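PDB 3F08: SRPBCC family protein from Bacillus thuringiensis serovar konkukian, which is of unknown function but, as a member of the polyketide cyclase and lipid transport family with the Bet v 1-like fold, probably binds a hydrophobic small molecule. Local coordinates for residues L27-P35 and S126-H134. The protein carries 5 engineered substitutions. Sequence-based numbering, arbitrary orientation.
Sequences LPDWLPYIP and SDGLKALQH
W30 and L31 lean on G128, A131 and L132 where, in this Bet v 1-like helix-grip fold, the loop between helix 14-21 and strand 36-40 meets the long C-terminal helix 114-137. With CG of W30 between the backbone N and the carbonyl carbon (chi1 55°) and the ring turned by chi2 -75°, the six-membered half of the indole is brought to the helix. The indole turns its edge to the carbonyl O of G128, which lies near the ring plane, 3.6 Å from CZ3 of W30, an oxygen already engaged by the amide of L132. Beside it, CE3 of W30 lies 3.9 Å from CB of L132, and the two side chains cross at a slant. CD1 of L31 sits over one face of the indole, offset toward its rim, and also reaches CA of G128 at 3.9 Å. Further interior packing comes from L20 and I21, which touch both W30 and L132, while W103 of strand 99-109 meets W30. A131 turns its methyl toward the loop, where CB sits 3.6 Å from O of W30 and 4.0 Å from CD of P32. At the exposed margin, the Y33 hydroxyl reaches the helix backbone, its OH 3.2 Å from CA of G128.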
loop_
_atom_site.group_PDB
_atom_site.type_symbol
_atom_site.label_atom_id
_atom_site.label_comp_id
_atom_site.label_asym_id
_atom_site.label_seq_id
_atom_site.Cartn_x
_atom_site.Cartn_y
_atom_site.Cartn_z
ATOM N N LEU B 27 9.041 -6.518 7.173
ATOM C CA LEU B 27 9.959 -7.638 6.970
ATOM C C LEU B 27 10.829 -7.982 8.180
ATOM O O LEU B 27 11.103 -9.154 8.435
ATOM C CB LEU B 27 10.857 -7.392 5.753
ATOM C CG LEU B 27 10.158 -7.437 4.386
ATOM C CD1 LEU B 27 11.182 -7.230 3.285
ATOM C CD2 LEU B 27 9.437 -8.777 4.202
ATOM N N PRO B 28 11.297 -6.970 8.928
ATOM C CA PRO B 28 12.127 -7.343 10.081
ATOM C C PRO B 28 11.367 -8.038 11.203
ATOM O O PRO B 28 11.980 -8.589 12.122
ATOM C CB PRO B 28 12.777 -6.016 10.510
ATOM C CG PRO B 28 11.925 -4.961 9.896
ATOM C CD PRO B 28 11.464 -5.547 8.590
ATOM N N ASP B 29 10.038 -8.033 11.126
ATOM C CA ASP B 29 9.238 -8.711 12.137
ATOM C C ASP B 29 9.228 -10.220 11.888
ATOM O O ASP B 29 8.755 -10.982 12.727
ATOM C CB ASP B 29 7.790 -8.211 12.145
ATOM C CG ASP B 29 7.656 -6.805 12.685
ATOM O OD1 ASP B 29 8.542 -6.377 13.448
ATOM O OD2 ASP B 29 6.650 -6.137 12.358
ATOM N N TRP B 30 9.722 -10.661 10.734
ATOM C CA TRP B 30 9.742 -12.094 10.457
ATOM C C TRP B 30 10.943 -12.591 9.666
ATOM O O TRP B 30 11.100 -13.793 9.470
ATOM C CB TRP B 30 8.442 -12.536 9.766
ATOM C CG TRP B 30 8.081 -11.804 8.501
ATOM C CD1 TRP B 30 7.569 -10.547 8.398
ATOM C CD2 TRP B 30 8.139 -12.325 7.168
ATOM N NE1 TRP B 30 7.295 -10.253 7.085
ATOM C CE2 TRP B 30 7.636 -11.330 6.309
ATOM C CE3 TRP B 30 8.566 -13.545 6.617
ATOM C CZ2 TRP B 30 7.545 -11.512 4.921
ATOM C CZ3 TRP B 30 8.475 -13.728 5.239
ATOM C CH2 TRP B 30 7.967 -12.714 4.407
ATOM N N LEU B 31 11.793 -11.669 9.226
ATOM C CA LEU B 31 13.005 -12.005 8.477
ATOM C C LEU B 31 14.204 -11.557 9.316
ATOM O O LEU B 31 14.511 -10.369 9.393
ATOM C CB LEU B 31 13.011 -11.274 7.133
ATOM C CG LEU B 31 12.902 -12.062 5.826
ATOM C CD1 LEU B 31 11.814 -13.100 5.932
ATOM C CD2 LEU B 31 12.618 -11.103 4.675
ATOM N N PRO B 32 14.895 -12.507 9.959
ATOM C CA PRO B 32 16.065 -12.223 10.802
ATOM C C PRO B 32 17.239 -11.520 10.115
ATOM O O PRO B 32 17.940 -10.729 10.742
ATOM C CB PRO B 32 16.454 -13.608 11.325
ATOM C CG PRO B 32 15.125 -14.322 11.396
ATOM C CD PRO B 32 14.509 -13.924 10.066
ATOM N N TYR B 33 17.454 -11.805 8.838
ATOM C CA TYR B 33 18.566 -11.200 8.117
ATOM C C TYR B 33 18.297 -9.794 7.595
ATOM O O TYR B 33 19.127 -9.214 6.896
ATOM C CB TYR B 33 19.004 -12.125 6.984
ATOM C CG TYR B 33 17.865 -12.903 6.376
ATOM C CD1 TYR B 33 17.147 -12.402 5.292
ATOM C CD2 TYR B 33 17.507 -14.152 6.883
ATOM C CE1 TYR B 33 16.103 -13.132 4.720
ATOM C CE2 TYR B 33 16.467 -14.888 6.323
ATOM C CZ TYR B 33 15.771 -14.377 5.241
ATOM O OH TYR B 33 14.773 -15.124 4.655
ATOM N N ILE B 34 17.130 -9.254 7.931
ATOM C CA ILE B 34 16.758 -7.895 7.548
ATOM C C ILE B 34 16.527 -7.158 8.867
ATOM O O ILE B 34 15.384 -6.961 9.281
ATOM C CB ILE B 34 15.443 -7.848 6.755
ATOM C CG1 ILE B 34 15.514 -8.787 5.551
ATOM C CG2 ILE B 34 15.179 -6.416 6.295
ATOM C CD1 ILE B 34 16.569 -8.406 4.540
ATOM N N PRO B 35 17.611 -6.731 9.535
ATOM C CA PRO B 35 17.512 -6.024 10.819
ATOM C C PRO B 35 16.577 -4.812 10.837
ATOM O O PRO B 35 15.798 -4.632 11.771
ATOM C CB PRO B 35 18.962 -5.615 11.112
ATOM C CG PRO B 35 19.781 -6.571 10.304
ATOM C CD PRO B 35 18.995 -6.710 9.036
ATOM N N SER B 126 12.242 -19.315 -0.548
ATOM C CA SER B 126 12.264 -20.489 0.309
ATOM C C SER B 126 12.873 -20.221 1.684
ATOM O O SER B 126 12.428 -20.779 2.686
ATOM C CB SER B 126 13.018 -21.623 -0.379
ATOM O OG SER B 126 13.200 -22.698 0.522
ATOM N N ASP B 127 13.898 -19.377 1.737
ATOM C CA ASP B 127 14.523 -19.044 3.016
ATOM C C ASP B 127 13.571 -18.194 3.838
ATOM O O ASP B 127 13.458 -18.366 5.052
ATOM C CB ASP B 127 15.821 -18.260 2.812
ATOM C CG ASP B 127 16.977 -19.144 2.412
ATOM O OD1 ASP B 127 16.892 -20.372 2.638
ATOM O OD2 ASP B 127 17.979 -18.603 1.894
ATOM N N GLY B 128 12.893 -17.270 3.162
ATOM C CA GLY B 128 11.949 -16.396 3.836
ATOM C C GLY B 128 10.771 -17.141 4.436
ATOM O O GLY B 128 10.348 -16.840 5.547
ATOM N N LEU B 129 10.237 -18.116 3.709
ATOM C CA LEU B 129 9.103 -18.883 4.204
ATOM C C LEU B 129 9.511 -19.793 5.354
ATOM O O LEU B 129 8.712 -20.065 6.242
ATOM C CB LEU B 129 8.470 -19.697 3.074
ATOM C CG LEU B 129 7.846 -18.865 1.947
ATOM C CD1 LEU B 129 7.126 -19.787 0.982
ATOM C CD2 LEU B 129 6.865 -17.842 2.529
ATOM N N LYS B 130 10.748 -20.276 5.339
ATOM C CA LYS B 130 11.217 -21.112 6.438
ATOM C C LYS B 130 11.342 -20.205 7.659
ATOM O O LYS B 130 11.053 -20.616 8.784
ATOM C CB LYS B 130 12.574 -21.743 6.106
ATOM C CG LYS B 130 12.498 -22.857 5.064
ATOM C CD LYS B 130 13.873 -23.447 4.771
ATOM C CE LYS B 130 13.799 -24.554 3.719
ATOM N NZ LYS B 130 15.159 -25.013 3.315
ATOM N N ALA B 131 11.758 -18.963 7.421
ATOM C CA ALA B 131 11.906 -17.985 8.489
ATOM C C ALA B 131 10.519 -17.655 9.036
ATOM O O ALA B 131 10.345 -17.489 10.239
ATOM C CB ALA B 131 12.591 -16.720 7.964
ATOM N N LEU B 132 9.531 -17.579 8.150
ATOM C CA LEU B 132 8.165 -17.292 8.579
ATOM C C LEU B 132 7.634 -18.444 9.443
ATOM O O LEU B 132 6.927 -18.223 10.427
ATOM C CB LEU B 132 7.257 -17.098 7.352
ATOM C CG LEU B 132 5.767 -16.835 7.614
ATOM C CD1 LEU B 132 5.610 -15.586 8.468
ATOM C CD2 LEU B 132 5.020 -16.681 6.287
ATOM N N GLN B 133 7.970 -19.676 9.061
ATOM C CA GLN B 133 7.528 -20.852 9.808
ATOM C C GLN B 133 8.151 -20.796 11.193
ATOM O O GLN B 133 7.493 -21.066 12.198
ATOM C CB GLN B 133 7.958 -22.150 9.106
ATOM C CG GLN B 133 7.395 -23.432 9.753
ATOM C CD GLN B 133 5.906 -23.654 9.464
ATOM O OE1 GLN B 133 5.533 -24.555 8.704
ATOM N NE2 GLN B 133 5.055 -22.830 10.065
ATOM N N HIS B 134 9.427 -20.433 11.239
ATOM C CA HIS B 134 10.137 -20.344 12.502
ATOM C C HIS B 134 9.491 -19.309 13.415
ATOM O O HIS B 134 9.367 -19.525 14.619
ATOM C CB HIS B 134 11.606 -19.992 12.254
ATOM C CG HIS B 134 12.384 -19.735 13.506
ATOM N ND1 HIS B 134 12.615 -18.465 13.993
ATOM C CD2 HIS B 134 12.972 -20.585 14.380
ATOM C CE1 HIS B 134 13.313 -18.545 15.112
ATOM N NE2 HIS B 134 13.543 -19.821 15.369
#